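Local coordinates for Bpsl1147 (PDB 5A4O), which probably binds single-stranded DNA as a bacterial homolog of the eukaryotic transcription coactivator PC4, at residues Q19-S24 with V34-V39. Residues are numbered along the deposited sequence; the frame is centred on the assembly and turned at random.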
loop_
_atom_site.group_PDB
_atom_site.type_symbol
_atom_site.label_atom_id
_atom_site.label_comp_id
_atom_site.label_asym_id
_atom_site.label_seq_id
_atom_site.Cartn_x
_atom_site.Cartn_y
_atom_site.Cartn_z
ATOM N N GLN A 19 2.796 -0.368 -15.282
ATOM C CA GLN A 19 2.247 -0.363 -13.929
ATOM C C GLN A 19 3.070 0.579 -13.074
ATOM O O GLN A 19 4.299 0.670 -13.232
ATOM C CB GLN A 19 2.328 -1.752 -13.299
ATOM C CG GLN A 19 1.643 -2.856 -14.081
ATOM C CD GLN A 19 1.306 -4.054 -13.226
ATOM O OE1 GLN A 19 2.040 -4.435 -12.312
ATOM N NE2 GLN A 19 0.166 -4.666 -13.525
ATOM N N ARG A 20 2.396 1.285 -12.181
ATOM C CA ARG A 20 3.064 2.153 -11.226
ATOM C C ARG A 20 2.336 2.041 -9.941
ATOM O O ARG A 20 1.188 1.607 -9.915
ATOM C CB ARG A 20 3.021 3.600 -11.691
ATOM C CG ARG A 20 3.784 3.854 -12.949
ATOM C CD ARG A 20 3.658 5.317 -13.346
ATOM N NE ARG A 20 4.256 5.553 -14.637
ATOM C CZ ARG A 20 4.251 6.719 -15.276
ATOM N NH1 ARG A 20 3.680 7.789 -14.748
ATOM N NH2 ARG A 20 4.813 6.800 -16.466
ATOM N N ILE A 21 3.016 2.391 -8.868
ATOM C CA ILE A 21 2.372 2.544 -7.580
ATOM C C ILE A 21 2.234 4.051 -7.331
ATOM O O ILE A 21 3.244 4.758 -7.188
ATOM C CB ILE A 21 3.156 1.898 -6.440
ATOM C CG1 ILE A 21 3.355 0.395 -6.672
ATOM C CG2 ILE A 21 2.487 2.213 -5.096
ATOM C CD1 ILE A 21 2.093 -0.435 -6.671
ATOM N N ARG A 22 0.986 4.540 -7.291
ATOM C CA ARG A 22 0.703 5.966 -7.088
ATOM C C ARG A 22 0.331 6.249 -5.636
ATOM O O ARG A 22 -0.531 5.587 -5.064
ATOM C CB ARG A 22 -0.428 6.417 -8.015
ATOM C CG ARG A 22 -0.792 7.917 -7.870
ATOM C CD ARG A 22 -1.916 8.404 -8.806
ATOM N NE ARG A 22 -2.263 9.859 -8.580
ATOM C CZ ARG A 22 -3.397 10.360 -8.033
ATOM N NH1 ARG A 22 -4.404 9.585 -7.645
ATOM N NH2 ARG A 22 -3.548 11.679 -7.907
ATOM N N ILE A 23 1.002 7.218 -5.033
ATOM C CA ILE A 23 0.743 7.602 -3.677
ATOM C C ILE A 23 0.120 8.960 -3.826
ATOM O O ILE A 23 0.736 9.852 -4.424
ATOM C CB ILE A 23 2.048 7.683 -2.857
ATOM C CG1 ILE A 23 2.674 6.269 -2.751
ATOM C CG2 ILE A 23 1.776 8.249 -1.471
ATOM C CD1 ILE A 23 4.015 6.243 -2.077
ATOM N N SER A 24 -1.118 9.090 -3.360
ATOM C CA SER A 24 -1.883 10.318 -3.533
ATOM C C SER A 24 -2.500 10.744 -2.190
ATOM O O SER A 24 -2.604 9.957 -1.247
ATOM C CB SER A 24 -2.916 10.143 -4.638
ATOM O OG SER A 24 -3.882 9.161 -4.293
ATOM N N VAL A 34 -4.980 9.156 2.597
ATOM C CA VAL A 34 -3.767 8.825 1.863
ATOM C C VAL A 34 -4.032 7.517 1.125
ATOM O O VAL A 34 -4.487 6.538 1.712
ATOM C CB VAL A 34 -2.535 8.680 2.774
ATOM C CG1 VAL A 34 -1.307 8.232 1.977
ATOM C CG2 VAL A 34 -2.246 10.003 3.469
ATOM N N ASP A 35 -3.756 7.510 -0.168
ATOM C CA ASP A 35 -4.041 6.363 -0.993
ATOM C C ASP A 35 -2.736 5.833 -1.572
ATOM O O ASP A 35 -1.880 6.612 -2.020
ATOM C CB ASP A 35 -4.984 6.827 -2.093
ATOM C CG ASP A 35 -5.670 5.706 -2.793
ATOM O OD1 ASP A 35 -6.642 5.177 -2.240
ATOM O OD2 ASP A 35 -5.268 5.390 -3.934
ATOM N N VAL A 36 -2.578 4.510 -1.569
ATOM C CA VAL A 36 -1.392 3.856 -2.124
ATOM C C VAL A 36 -1.937 2.778 -3.028
ATOM O O VAL A 36 -2.606 1.880 -2.551
ATOM C CB VAL A 36 -0.528 3.217 -1.027
ATOM C CG1 VAL A 36 0.659 2.502 -1.623
ATOM C CG2 VAL A 36 -0.098 4.273 -0.018
ATOM N N ARG A 37 -1.700 2.882 -4.333
ATOM C CA ARG A 37 -2.539 2.108 -5.293
ATOM C C ARG A 37 -1.812 1.782 -6.547
ATOM O O ARG A 37 -1.172 2.647 -7.129
ATOM C CB ARG A 37 -3.793 2.923 -5.665
ATOM C CG ARG A 37 -4.917 2.145 -6.381
ATOM C CD ARG A 37 -6.246 2.901 -6.346
ATOM N NE ARG A 37 -6.698 3.091 -4.973
ATOM C CZ ARG A 37 -7.289 2.174 -4.214
ATOM N NH1 ARG A 37 -7.613 0.975 -4.672
ATOM N NH2 ARG A 37 -7.613 2.488 -2.963
ATOM N N LEU A 38 -1.953 0.527 -6.966
ATOM C CA LEU A 38 -1.528 0.072 -8.267
ATOM C C LEU A 38 -2.387 0.739 -9.370
ATOM O O LEU A 38 -3.632 0.637 -9.382
ATOM C CB LEU A 38 -1.607 -1.453 -8.342
ATOM C CG LEU A 38 -1.232 -2.050 -9.705
ATOM C CD1 LEU A 38 0.232 -1.830 -9.915
ATOM C CD2 LEU A 38 -1.603 -3.531 -9.810
ATOM N N VAL A 39 -1.707 1.424 -10.279
ATOM C CA VAL A 39 -2.320 2.034 -11.447
ATOM C C VAL A 39 -1.705 1.390 -12.689
ATOM O O VAL A 39 -0.542 1.017 -12.664
ATOM C CB VAL A 39 -2.171 3.564 -11.449
ATOM C CG1 VAL A 39 -2.737 4.148 -10.157
ATOM C CG2 VAL A 39 -0.711 3.993 -11.641
HETATM O O HOH W 1 -3.242 6.623 -5.199
#
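Ile21 and Val36 meet through CG2 and CG1, 3.9 Å apart, on the packed face of the central beta hairpin of a PC4-like fold, a four-stranded antiparallel sheet followed by a C-terminal helix. Val36 also lies beside Ile23, more loosely. Ile21 swings its CD1 across toward the partner strand, with CG1 beside the backbone N and chi2 -65°; the methyl stops 4.0 Å from Leu38 CD1. Both Ile21 and Val36 pack on Ile54 of the second subunit, and Ile23 on its Gly67, so the second subunit covers the Ile21, Ile23 and Val36 part of this face. Farther along, Leu38 CD1 also lies against the Gln19 side chain and the carbonyl oxygen of Arg20, where both Gln19 and Leu38 are partly exposed.

Three hydrogen-bonded pairs, Arg20 with Val39, Arg22 with Arg37 and Ser24 with Asp35, join the backbones by six bonds. The bond from Arg37 N to Arg22 O is the most bent, 141° at the hydrogen.

The face carrying the arginines is mixed. At one end Val39 is tightly packed, its CG1 on Arg22 CB and its CG2 on Arg20 CB, 3.8 Å away, with Phe47 and Tyr4 against it as well. Both arginine chains run out from the strand pair in extended form, Arg20 to a salt bridge with Asp12 and Arg22 to Ser6 O and Thr9. The guanidinium of Arg22 passes with one face over Ser24 CB. The looser, partly exposed side is at Asp35 and Arg37: Arg37 bends back along its own strand, chi3 -62°, and grips Asp35 side-on, NE on OD2 and NH2 on OD1. A water bridges the two strands beside this salt bridge, hydrogen-bonded to Arg22 O, Asp35 OD2 (2.7 Å) and Ser24 OG (2.8 Å).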